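Local coordinates for protein chinitase A (Streptomyces coelicolor, PDB 3EBV) that probably cleaves chitin internally as an endochitinase, this chain being the family 18 glycosyl hydrolase domain of a longer protein, at residues T8-N13 and G115-L120; Q21-V26 and G57-D62; T98-S103 and T127-A132; L244-L247 and N252-S255; A268-T273 and N281-S286. All blocks are in the same frame, centred on the assembly; numbering follows the deposited sequence.

Overall arrangement
All five contacts belong to one TIM barrel. Contacts 1, 3 and 5 are buried, but differently: contact 1 is a single polar bond across the barrel interior, whereas contact 3, between two outer helices, and contact 5, between a strand and the helix outside it, are mainly apolar. Contacts 1 and 5 share the sheet through neighbouring strands 6-12 and 267-271, and contact 3 packs against strand 115-120 of contact 1. Contacts 2 and 4 are partly buried at the periphery, their centres about 38 Å apart. There contact 2 joins a loop to a helix start by a tyrosine, and contact 4 ties a loop to a helix by a disulfide.

Contact 1 (T8-N13 and G115-L120); sequences TGYWQN and GVDIDL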
# COMPACT_ATOMS: atom_id res chain seq x y z
N THR A 8 5.70 2.63 -3.50
CA THR A 8 4.31 3.16 -3.35
C THR A 8 4.34 4.20 -2.26
O THR A 8 4.96 4.00 -1.21
CB THR A 8 3.33 2.02 -2.94
OG1 THR A 8 3.32 1.01 -3.96
CG2 THR A 8 1.91 2.50 -2.72
N GLY A 9 3.66 5.33 -2.49
CA GLY A 9 3.52 6.34 -1.42
C GLY A 9 2.09 6.77 -1.25
O GLY A 9 1.37 6.92 -2.24
N TYR A 10 1.67 6.91 0.00
CA TYR A 10 0.31 7.43 0.30
C TYR A 10 0.31 8.94 0.29
O TYR A 10 1.10 9.53 1.02
CB TYR A 10 -0.18 6.92 1.65
CG TYR A 10 -0.60 5.47 1.57
CD1 TYR A 10 -1.95 5.15 1.39
CD2 TYR A 10 0.34 4.43 1.64
CE1 TYR A 10 -2.37 3.81 1.27
CE2 TYR A 10 -0.09 3.09 1.52
CZ TYR A 10 -1.42 2.80 1.34
OH TYR A 10 -1.80 1.49 1.21
N TRP A 11 -0.58 9.52 -0.54
CA TRP A 11 -0.75 11.00 -0.57
C TRP A 11 -2.01 11.33 0.20
O TRP A 11 -3.08 10.75 -0.07
CB TRP A 11 -0.88 11.43 -2.02
CG TRP A 11 -1.23 12.88 -2.20
CD1 TRP A 11 -0.35 13.92 -2.22
CD2 TRP A 11 -2.55 13.45 -2.36
NE1 TRP A 11 -1.04 15.12 -2.39
CE2 TRP A 11 -2.38 14.86 -2.48
CE3 TRP A 11 -3.85 12.92 -2.39
CZ2 TRP A 11 -3.46 15.73 -2.68
CZ3 TRP A 11 -4.94 13.80 -2.56
CH2 TRP A 11 -4.72 15.19 -2.71
N GLN A 12 -1.90 12.23 1.18
CA GLN A 12 -3.03 12.56 2.06
C GLN A 12 -4.07 13.52 1.48
O GLN A 12 -3.74 14.66 1.15
CB GLN A 12 -2.55 13.18 3.35
CG GLN A 12 -1.59 12.24 4.15
CD GLN A 12 -0.86 12.95 5.29
OE1 GLN A 12 0.00 12.37 5.94
NE2 GLN A 12 -1.26 14.21 5.61
N ASN A 13 -5.30 13.06 1.41
CA ASN A 13 -6.44 13.96 1.08
C ASN A 13 -6.98 14.62 2.34
O ASN A 13 -8.19 14.65 2.55
CB ASN A 13 -7.54 13.14 0.38
CG ASN A 13 -8.71 14.01 -0.08
OD1 ASN A 13 -8.49 15.10 -0.59
ND2 ASN A 13 -9.93 13.52 0.09
N GLY A 115 -6.68 2.27 -10.46
CA GLY A 115 -7.06 1.11 -9.66
C GLY A 115 -7.28 1.51 -8.22
O GLY A 115 -7.57 2.69 -7.92
N VAL A 116 -7.13 0.52 -7.33
CA VAL A 116 -7.60 0.64 -5.97
C VAL A 116 -6.56 0.02 -5.04
O VAL A 116 -5.85 -0.95 -5.41
CB VAL A 116 -8.99 -0.06 -5.77
CG1 VAL A 116 -8.91 -1.59 -6.03
CG2 VAL A 116 -9.57 0.26 -4.40
N ASP A 117 -6.49 0.59 -3.82
CA ASP A 117 -5.69 0.00 -2.71
C ASP A 117 -6.65 -0.36 -1.61
O ASP A 117 -7.52 0.43 -1.22
CB ASP A 117 -4.70 1.05 -2.18
CG ASP A 117 -3.99 0.59 -0.89
OD1 ASP A 117 -3.27 -0.46 -0.96
OD2 ASP A 117 -4.16 1.25 0.17
N ILE A 118 -6.56 -1.60 -1.13
CA ILE A 118 -7.42 -2.05 -0.06
C ILE A 118 -6.73 -1.85 1.28
O ILE A 118 -5.77 -2.57 1.60
CB ILE A 118 -7.79 -3.57 -0.26
CG1 ILE A 118 -8.33 -3.82 -1.70
CG2 ILE A 118 -8.72 -4.07 0.87
CD1 ILE A 118 -9.60 -3.00 -2.04
N ASP A 119 -7.25 -0.92 2.06
CA ASP A 119 -6.68 -0.59 3.35
C ASP A 119 -7.79 -0.51 4.42
O ASP A 119 -7.75 0.37 5.30
CB ASP A 119 -5.90 0.74 3.28
CG ASP A 119 -5.14 1.05 4.55
OD1 ASP A 119 -4.86 0.15 5.37
OD2 ASP A 119 -4.85 2.26 4.73
N LEU A 120 -8.71 -1.47 4.37
CA LEU A 120 -9.72 -1.60 5.44
C LEU A 120 -9.00 -2.05 6.72
O LEU A 120 -8.30 -3.09 6.73
CB LEU A 120 -10.80 -2.61 5.08
CG LEU A 120 -11.58 -2.37 3.78
CD1 LEU A 120 -12.85 -3.30 3.77
CD2 LEU A 120 -11.94 -0.96 3.62
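Asp117 OD2 is gripped by two hydroxyls: Tyr10 OH donates to it at 2.6 Å, and Ser81 OG of strand 77-84 hydrogen-bonds to it as well. The bond bridges the interior of the TIM barrel, since strands 32-40 and 77-84 come between 6-12 and 115-120 in the sheet and the CA atoms of Tyr10 and Asp117 are 10.0 Å apart. G115-L120 holds Asp117 and Asp119, the two aspartates of the DxDxE signature of family 18, whose following glutamate is the general acid in this family. With CG anti to the carbonyl carbon (chi1 -76°), Tyr10 spans the gap lengthwise and meets the Asp117 side chain at about a right angle. Ring and carboxylate planes stand 69° apart. Thr147 OG1 holds the other oxygen, OD1, so both ends of the carboxylate are fixed. Replacing Tyr10 by a phenylalanine would probably deprive OD2 of the tyrosine's bond, leaving Ser81 to hold that oxygen and the carboxylate easier to turn. The hydroxyl comes to OD2 from above the carboxylate plane, 44° out of it, while OD2 itself lies near the plane of the tyrosine ring, at its edge, 3.3 Å from Tyr10 CE1.

Contact 2 (Q21-V26 and G57-D62); sequences QKISDV and GGYTVD
Tyr59 pushes its ring under the Lys22 side chain and its hydroxyl against the backbone of Ile23, and this is the tight part of the contact. Lys22 CG sits over one ring face, offset toward the rim, in a CH-pi contact 3.8 Å from the Tyr59 centroid and 20° off the normal. Lys22 CB lies nearer the hydroxyl end, 3.6 Å from Tyr59 CZ. Ile23 N donates to Tyr59 OH at 2.9 Å with an N-H...O angle of 152°, and Ile23 CB closes in on the same oxygen at 3.5 Å. Tyr59 OH also bonds to Asp67 OD2 of helix 61-73, so the hydroxyl is held by both loop and helix. A phenylalanine in place of Tyr59 would probably leave Ile23 N and Asp67 OD2 without their shared partner.

The solvent side is looser. Beyond CG the lysine chain is extended, and its ammonium end leads away from the ring on the exposed side. The loop's own 3-10 turn is steadied by Lys22 N bonding to Asp25 OD2 at 2.8 Å. The arrangement belongs to the TIM barrel's outer layer: the loop linking strands 6-12 and 32-40 packs beside the N-terminus of helix 61-73, where Thr60 is the N-cap.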
# COMPACT_ATOMS: atom_id res chain seq x y z
N GLN A 21 0.50 18.86 0.30
CA GLN A 21 1.00 18.66 -1.05
C GLN A 21 -0.13 18.57 -2.06
O GLN A 21 -1.17 17.97 -1.77
CB GLN A 21 1.81 17.34 -1.19
CG GLN A 21 3.07 17.28 -0.34
CD GLN A 21 3.83 15.99 -0.57
OE1 GLN A 21 3.25 14.90 -0.44
NE2 GLN A 21 5.13 16.09 -0.86
N LYS A 22 0.10 19.13 -3.25
CA LYS A 22 -0.69 18.75 -4.43
C LYS A 22 -0.13 17.42 -4.93
O LYS A 22 1.00 17.04 -4.59
CB LYS A 22 -0.59 19.81 -5.53
CG LYS A 22 -1.17 21.15 -5.06
CD LYS A 22 -0.98 22.23 -6.11
CE LYS A 22 -1.64 23.52 -5.65
NZ LYS A 22 -1.35 24.70 -6.53
N ILE A 23 -0.89 16.72 -5.77
CA ILE A 23 -0.33 15.53 -6.42
C ILE A 23 0.96 15.89 -7.17
O ILE A 23 1.89 15.10 -7.21
CB ILE A 23 -1.39 14.88 -7.36
CG1 ILE A 23 -2.50 14.21 -6.52
CG2 ILE A 23 -0.74 13.94 -8.40
CD1 ILE A 23 -2.07 12.86 -5.82
N SER A 24 1.01 17.06 -7.80
CA SER A 24 2.19 17.47 -8.58
C SER A 24 3.43 17.69 -7.70
O SER A 24 4.55 17.72 -8.23
CB SER A 24 1.90 18.78 -9.32
OG SER A 24 1.50 19.78 -8.38
N ASP A 25 3.25 17.82 -6.38
CA ASP A 25 4.40 17.97 -5.49
C ASP A 25 5.05 16.64 -5.10
O ASP A 25 6.13 16.61 -4.51
CB ASP A 25 4.00 18.66 -4.18
CG ASP A 25 3.57 20.10 -4.38
OD1 ASP A 25 4.26 20.81 -5.14
OD2 ASP A 25 2.57 20.47 -3.72
N VAL A 26 4.35 15.53 -5.34
CA VAL A 26 4.87 14.22 -4.92
C VAL A 26 6.19 13.91 -5.64
O VAL A 26 6.26 14.01 -6.86
CB VAL A 26 3.83 13.10 -5.18
CG1 VAL A 26 4.46 11.70 -4.94
CG2 VAL A 26 2.59 13.33 -4.30
N GLY A 57 -5.57 23.94 0.99
CA GLY A 57 -5.19 25.28 0.52
C GLY A 57 -5.89 25.68 -0.77
O GLY A 57 -5.35 26.45 -1.58
N GLY A 58 -7.09 25.16 -0.98
CA GLY A 58 -7.91 25.54 -2.13
C GLY A 58 -7.61 24.80 -3.43
O GLY A 58 -8.00 25.24 -4.50
N TYR A 59 -6.90 23.68 -3.32
CA TYR A 59 -6.62 22.80 -4.45
C TYR A 59 -7.92 22.38 -5.12
O TYR A 59 -8.81 21.84 -4.45
CB TYR A 59 -5.92 21.57 -3.85
CG TYR A 59 -5.26 20.59 -4.78
CD1 TYR A 59 -4.71 20.96 -6.02
CD2 TYR A 59 -5.08 19.26 -4.36
CE1 TYR A 59 -4.06 20.02 -6.85
CE2 TYR A 59 -4.45 18.33 -5.18
CZ TYR A 59 -3.93 18.69 -6.39
OH TYR A 59 -3.27 17.77 -7.16
N THR A 60 -8.04 22.62 -6.42
CA THR A 60 -9.32 22.38 -7.10
C THR A 60 -9.41 20.98 -7.72
O THR A 60 -8.37 20.37 -8.05
CB THR A 60 -9.58 23.40 -8.23
OG1 THR A 60 -8.65 23.18 -9.30
CG2 THR A 60 -9.45 24.86 -7.70
N VAL A 61 -10.64 20.49 -7.89
CA VAL A 61 -10.86 19.20 -8.57
C VAL A 61 -10.21 19.19 -9.95
O VAL A 61 -9.54 18.22 -10.33
CB VAL A 61 -12.38 18.83 -8.65
CG1 VAL A 61 -12.62 17.63 -9.56
CG2 VAL A 61 -12.92 18.55 -7.25
N ASP A 62 -10.38 20.27 -10.72
CA ASP A 62 -9.76 20.33 -12.04
C ASP A 62 -8.23 20.20 -12.00
O ASP A 62 -7.64 19.51 -12.83
CB ASP A 62 -10.19 21.61 -12.77
CG ASP A 62 -11.59 21.50 -13.39
OD1 ASP A 62 -12.24 20.43 -13.34
OD2 ASP A 62 -12.03 22.53 -13.95

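Contact 3 (T98-S103 and T127-A132); sequences TNFANS and TYMTQA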
# COMPACT_ATOMS: atom_id res chain seq x y z
N THR A 98 -21.16 -5.87 -4.43
CA THR A 98 -21.58 -5.19 -5.65
C THR A 98 -21.52 -3.66 -5.51
O THR A 98 -21.05 -2.99 -6.42
CB THR A 98 -23.01 -5.64 -6.04
OG1 THR A 98 -22.93 -7.03 -6.36
CG2 THR A 98 -23.56 -4.85 -7.23
N ASN A 99 -21.95 -3.15 -4.35
CA ASN A 99 -21.88 -1.69 -4.11
C ASN A 99 -20.43 -1.20 -4.09
O ASN A 99 -20.11 -0.12 -4.58
CB ASN A 99 -22.57 -1.30 -2.81
CG ASN A 99 -24.08 -1.55 -2.84
OD1 ASN A 99 -24.65 -1.65 -3.94
ND2 ASN A 99 -24.68 -1.72 -1.69
N PHE A 100 -19.53 -2.02 -3.53
CA PHE A 100 -18.13 -1.66 -3.53
C PHE A 100 -17.57 -1.60 -4.93
O PHE A 100 -16.95 -0.63 -5.33
CB PHE A 100 -17.35 -2.73 -2.73
CG PHE A 100 -15.87 -2.42 -2.57
CD1 PHE A 100 -15.44 -1.55 -1.54
CD2 PHE A 100 -14.93 -2.99 -3.43
CE1 PHE A 100 -14.04 -1.31 -1.38
CE2 PHE A 100 -13.54 -2.72 -3.26
CZ PHE A 100 -13.12 -1.88 -2.26
N ALA A 101 -17.77 -2.66 -5.72
CA ALA A 101 -17.26 -2.68 -7.09
C ALA A 101 -17.83 -1.53 -7.92
O ALA A 101 -17.09 -0.86 -8.65
CB ALA A 101 -17.57 -4.03 -7.78
N ASN A 102 -19.14 -1.32 -7.83
CA ASN A 102 -19.78 -0.23 -8.59
C ASN A 102 -19.23 1.15 -8.22
O ASN A 102 -18.91 1.96 -9.11
CB ASN A 102 -21.30 -0.24 -8.38
CG ASN A 102 -21.99 -1.35 -9.17
OD1 ASN A 102 -21.44 -1.88 -10.12
ND2 ASN A 102 -23.22 -1.69 -8.76
N SER A 103 -19.12 1.40 -6.92
CA SER A 103 -18.72 2.74 -6.46
C SER A 103 -17.24 2.98 -6.68
O SER A 103 -16.84 4.06 -7.08
CB SER A 103 -19.15 2.97 -5.03
OG SER A 103 -18.51 2.05 -4.15
N THR A 127 -14.62 -13.94 1.87
CA THR A 127 -15.70 -14.45 1.00
C THR A 127 -16.20 -13.26 0.17
O THR A 127 -16.34 -13.40 -1.06
CB THR A 127 -16.81 -15.09 1.83
OG1 THR A 127 -16.32 -16.29 2.43
CG2 THR A 127 -18.04 -15.44 0.95
N TYR A 128 -16.46 -12.11 0.80
CA TYR A 128 -17.15 -11.01 0.08
C TYR A 128 -16.18 -10.03 -0.58
O TYR A 128 -16.45 -9.49 -1.64
CB TYR A 128 -18.26 -10.35 0.94
CG TYR A 128 -19.27 -11.43 1.24
CD1 TYR A 128 -20.11 -11.87 0.23
CD2 TYR A 128 -19.28 -12.10 2.46
CE1 TYR A 128 -20.97 -12.92 0.46
CE2 TYR A 128 -20.17 -13.18 2.70
CZ TYR A 128 -20.99 -13.57 1.64
OH TYR A 128 -21.85 -14.64 1.79
N MSE A 129 -14.99 -9.87 0.02
CA MSE A 129 -14.02 -9.03 -0.67
C MSE A 129 -13.49 -9.68 -1.96
O MSE A 129 -13.20 -9.01 -2.96
CB MSE A 129 -12.83 -8.68 0.25
CG MSE A 129 -11.80 -7.71 -0.40
SE MSE A 129 -12.59 -6.00 -1.10
CE MSE A 129 -12.78 -5.03 0.62
N THR A 130 -13.37 -11.03 -1.98
CA THR A 130 -12.95 -11.70 -3.22
C THR A 130 -14.04 -11.47 -4.30
O THR A 130 -13.71 -11.10 -5.42
CB THR A 130 -12.72 -13.23 -3.00
OG1 THR A 130 -11.64 -13.39 -2.03
CG2 THR A 130 -12.34 -13.91 -4.31
N GLN A 131 -15.30 -11.64 -3.90
CA GLN A 131 -16.39 -11.42 -4.86
C GLN A 131 -16.35 -9.97 -5.37
O GLN A 131 -16.46 -9.73 -6.58
CB GLN A 131 -17.70 -11.68 -4.18
CG GLN A 131 -18.93 -11.42 -5.12
CD GLN A 131 -20.25 -11.69 -4.43
OE1 GLN A 131 -20.36 -12.46 -3.47
NE2 GLN A 131 -21.31 -11.04 -4.98
N ALA A 132 -16.16 -9.03 -4.43
CA ALA A 132 -16.13 -7.60 -4.79
C ALA A 132 -15.00 -7.29 -5.78
O ALA A 132 -15.17 -6.57 -6.77
CB ALA A 132 -16.01 -6.73 -3.55
O HOH W 1 -20.69 -8.72 -6.53
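Phe100 and Met129, present as selenomethionine, make the Met-aromatic contact of this helix pair. Met129 SE stands 4.0 Å from Phe100 CE2 and 4.5 Å from the ring centroid, an oblique approach 28° off the normal. The terminal methyl, CE, lies over one face of the ring, offset toward its rim. The bends at chi2 and chi3 turn the chain back so that selenium and methyl reach the phenylalanine, although the CA-CB bond of Met129 does not aim at the other helix.

Apolar packing with the small residues continues the interface. Ala132 CB meets Phe100 CD2 at 3.9 Å, obliquely to the ring. Ala101 CB rests against the backbone of the partner helix, 3.6 Å from Ala132 O. With alanines facing each other here, the segment axes approach to 9.1 Å at a crossing angle of -34°. Val91 touches Phe100, Met129 and Ala132 together.

The polar link is indirect and lies toward the outside. One water joins Thr98 OG1, at 2.8 Å, to Gln131 NE2, at 2.9 Å, and accepts from the amide. Gln131 reaches this water with an extended chain, CG anti to the backbone N (chi1 178°), and its NE2 is also bonded to Ser94 OG.

On the barrel side of the pair runs strand 115-120, with Ile118 touching Phe100 and Leu120 touching Met129. This is the outer-layer packing of a TIM barrel: successive helices 94-111 and 126-140, with the strand between them in the chain, run roughly parallel and cover that strand from outside.

Contact 4 (L244-L247 and N252-S255); sequences LDCL and NCGS
Cys246 turns its side chain onto that of Cys253, and the two sulfurs are covalently joined, SG to SG 2.1 Å. The disulfide torsion, chi3, is 98°, close to the 90° that such a bond prefers. The two cysteines reach the bond differently: SG of Cys246 is anti to its backbone N, whereas SG of Cys253 is anti to its carbonyl carbon. The bridge draws the backbones together, with the CA atoms of Cys246 and Cys253 only 4.7 Å apart, and closes a short covalent loop round the end of helix 237-249.

Next to the bridge, Asp245 and Asn252 lie side by side and point the same way. Asn252 ND2 donates to Asp245 OD2 at 2.9 Å, with an N-H...O angle of 150°. The carboxylate uses the anti lone pair of OD2, and this oxygen lies almost in the amide plane. The two flat groups are 33° apart, neither stacked nor coplanar. The other carboxylate oxygen, OD1, is bonded to His290 NE2 of helix 282-292, and the ammonium of Lys249 is a long, weak ion-pair partner. The aspartate is buried, and these partners would probably favour its ionised form. Asn252 sits on the exposed side, with positive phi, where the chain turns back toward the helix.

The contact fastens the loop that follows helix 237-249 to that helix, on the way to strand 267-271. Thr203 of helix 199-210 touches Cys246, and Ala206 and Leu210 of the same helix receive Leu247 on the inner side.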
# COMPACT_ATOMS: atom_id res chain seq x y z
N LEU A 244 15.76 -5.10 1.94
CA LEU A 244 15.62 -5.34 0.49
C LEU A 244 16.80 -6.18 -0.02
O LEU A 244 16.57 -7.12 -0.77
CB LEU A 244 15.54 -4.01 -0.26
CG LEU A 244 14.24 -3.21 -0.00
CD1 LEU A 244 14.50 -1.81 -0.62
CD2 LEU A 244 13.04 -3.89 -0.64
N ASP A 245 18.01 -5.79 0.39
CA ASP A 245 19.24 -6.56 0.01
C ASP A 245 19.13 -7.98 0.51
O ASP A 245 19.51 -8.94 -0.18
CB ASP A 245 20.47 -5.90 0.60
CG ASP A 245 20.82 -4.58 -0.08
OD1 ASP A 245 20.20 -4.27 -1.13
OD2 ASP A 245 21.72 -3.93 0.47
N CYS A 246 18.70 -8.14 1.76
CA CYS A 246 18.69 -9.48 2.34
C CYS A 246 17.77 -10.41 1.56
O CYS A 246 18.13 -11.56 1.17
CB CYS A 246 18.29 -9.35 3.81
SG CYS A 246 18.09 -10.95 4.69
N LEU A 247 16.57 -9.91 1.25
CA LEU A 247 15.58 -10.73 0.54
C LEU A 247 15.98 -10.95 -0.91
O LEU A 247 15.76 -12.04 -1.43
CB LEU A 247 14.20 -10.03 0.59
CG LEU A 247 13.59 -10.05 2.01
CD1 LEU A 247 12.42 -9.00 2.11
CD2 LEU A 247 13.05 -11.42 2.38
N ASN A 252 23.43 -8.19 3.71
CA ASN A 252 22.92 -7.26 4.73
C ASN A 252 21.77 -7.81 5.57
O ASN A 252 21.04 -7.05 6.21
CB ASN A 252 22.59 -5.89 4.10
CG ASN A 252 23.84 -5.19 3.58
OD1 ASN A 252 24.89 -5.23 4.24
ND2 ASN A 252 23.75 -4.62 2.42
N CYS A 253 21.69 -9.14 5.68
CA CYS A 253 20.71 -9.71 6.60
C CYS A 253 21.05 -9.44 8.07
O CYS A 253 22.22 -9.23 8.45
CB CYS A 253 20.58 -11.24 6.42
SG CYS A 253 20.04 -11.71 4.74
N GLY A 254 20.00 -9.45 8.91
CA GLY A 254 20.19 -9.43 10.37
C GLY A 254 20.36 -10.88 10.84
O GLY A 254 20.97 -11.71 10.10
N SER A 255 19.88 -11.23 12.03
CA SER A 255 19.98 -12.64 12.47
C SER A 255 19.15 -13.59 11.58
O SER A 255 19.44 -14.80 11.45
CB SER A 255 19.56 -12.84 13.93
OG SER A 255 18.14 -12.83 14.13

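Contact 5 (A268-T273 and N281-S286); sequences AMTWST and NAWSNS
Ala268 opens the contact with its methyl, CB, 4.0 Å from Trp283 CH2 and oblique to the indole. Met269, a selenomethionine, points its side chain away from the helix, where it touches Thr8 and Tyr10. Its carbonyl still meets the tryptophan: Met269 O lies 3.5 Å from Trp283 CH2, again obliquely. Thr270 carries the main overlap. Its CB sits over the face of the six-membered ring, 3.6 Å from the Trp283 centroid and 12° off the normal, a CH-pi contact. Thr270 CG2 lies above the CE3-CZ3 edge of the same ring, 3.7 Å from Trp283 CZ3. The hydroxyl, OG1 anti to the backbone N (chi1 -166°), is bonded to Leu223 O of the neighbouring strand, which fixes the rotation that presents CB to the ring.

After Trp271 comes a cis peptide, consistent with the non-proline cis bond that follows an active-site tryptophan in many family 18 enzymes. Ser272 then acts as N-cap of helix 273-278, its OG bonded to Trp275 N, and Thr273 OG1 bonds to Gln21 OE1.

Strand 267-271 closes the barrel between 6-12 and 219-224. Helix 282-292 returns along its outside, the short segments nearly antiparallel at 171°, and the Trp283 indole fills the layer between them, also touching Val7 of strand 6-12, Val240 of helix 237-249 and Asp276 of helix 273-278.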
# COMPACT_ATOMS: atom_id res chain seq x y z
N ALA A 268 9.07 -1.20 -2.04
CA ALA A 268 8.75 -0.65 -0.72
C ALA A 268 7.58 0.29 -0.82
O ALA A 268 7.14 0.65 -1.92
CB ALA A 268 9.99 0.07 -0.10
N MSE A 269 7.07 0.66 0.35
CA MSE A 269 5.90 1.55 0.43
C MSE A 269 6.11 2.45 1.64
O MSE A 269 6.76 2.06 2.62
CB MSE A 269 4.62 0.72 0.62
CG MSE A 269 3.36 1.56 0.89
SE MSE A 269 3.15 1.97 2.85
CE MSE A 269 2.03 0.45 3.37
N THR A 270 5.56 3.68 1.60
CA THR A 270 5.57 4.49 2.83
C THR A 270 4.28 5.28 3.07
O THR A 270 3.63 5.80 2.12
CB THR A 270 6.78 5.44 2.88
OG1 THR A 270 6.94 5.97 4.21
CG2 THR A 270 6.64 6.59 1.91
N TRP A 271 3.95 5.35 4.37
CA TRP A 271 2.96 6.31 4.88
C TRP A 271 3.80 7.44 5.48
O TRP A 271 4.50 7.19 6.48
CB TRP A 271 2.14 5.64 5.97
CG TRP A 271 1.18 6.64 6.58
CD1 TRP A 271 1.39 7.36 7.73
CD2 TRP A 271 -0.07 7.06 6.04
NE1 TRP A 271 0.31 8.22 7.94
CE2 TRP A 271 -0.60 8.04 6.93
CE3 TRP A 271 -0.80 6.70 4.90
CZ2 TRP A 271 -1.84 8.67 6.69
CZ3 TRP A 271 -2.02 7.31 4.66
CH2 TRP A 271 -2.53 8.28 5.56
N SER A 272 3.79 8.66 4.91
CA SER A 272 3.06 9.11 3.73
C SER A 272 4.01 10.04 2.96
O SER A 272 5.04 10.47 3.48
CB SER A 272 1.81 9.93 4.12
OG SER A 272 2.23 11.07 4.88
N THR A 273 3.64 10.42 1.74
CA THR A 273 4.45 11.39 0.97
C THR A 273 4.54 12.71 1.77
O THR A 273 5.58 13.38 1.75
CB THR A 273 3.90 11.62 -0.45
OG1 THR A 273 2.61 12.23 -0.38
CG2 THR A 273 3.72 10.27 -1.18
N ASN A 281 12.33 14.70 2.43
CA ASN A 281 12.35 13.63 1.40
C ASN A 281 13.52 12.66 1.62
O ASN A 281 13.96 12.01 0.65
CB ASN A 281 12.33 14.18 -0.02
CG ASN A 281 11.05 14.94 -0.30
OD1 ASN A 281 9.99 14.60 0.22
ND2 ASN A 281 11.14 15.96 -1.17
N ALA A 282 14.05 12.59 2.84
CA ALA A 282 15.18 11.67 3.11
C ALA A 282 14.78 10.22 2.81
O ALA A 282 15.57 9.47 2.18
CB ALA A 282 15.63 11.81 4.55
N TRP A 283 13.58 9.83 3.20
CA TRP A 283 13.19 8.41 3.03
C TRP A 283 13.09 8.10 1.54
O TRP A 283 13.70 7.11 1.06
CB TRP A 283 11.88 8.14 3.78
CG TRP A 283 11.52 6.68 3.95
CD1 TRP A 283 11.71 5.93 5.08
CD2 TRP A 283 10.88 5.83 2.99
NE1 TRP A 283 11.24 4.63 4.87
CE2 TRP A 283 10.73 4.54 3.60
CE3 TRP A 283 10.45 6.01 1.66
CZ2 TRP A 283 10.13 3.46 2.92
CZ3 TRP A 283 9.84 4.94 0.99
CH2 TRP A 283 9.72 3.67 1.62
N SER A 284 12.31 8.86 0.77
CA SER A 284 12.16 8.54 -0.65
C SER A 284 13.48 8.71 -1.42
O SER A 284 13.73 7.96 -2.40
CB SER A 284 11.01 9.29 -1.31
OG SER A 284 11.19 10.71 -1.22
N ASN A 285 14.32 9.68 -1.02
CA ASN A 285 15.61 9.83 -1.71
C ASN A 285 16.41 8.52 -1.59
O ASN A 285 16.95 8.05 -2.58
CB ASN A 285 16.43 10.98 -1.13
CG ASN A 285 16.00 12.33 -1.70
OD1 ASN A 285 15.27 12.39 -2.68
ND2 ASN A 285 16.54 13.40 -1.12
N SER A 286 16.49 7.96 -0.38
CA SER A 286 17.41 6.83 -0.16
C SER A 286 16.74 5.53 -0.59
O SER A 286 17.35 4.74 -1.33
CB SER A 286 17.81 6.76 1.30
OG SER A 286 18.42 5.49 1.56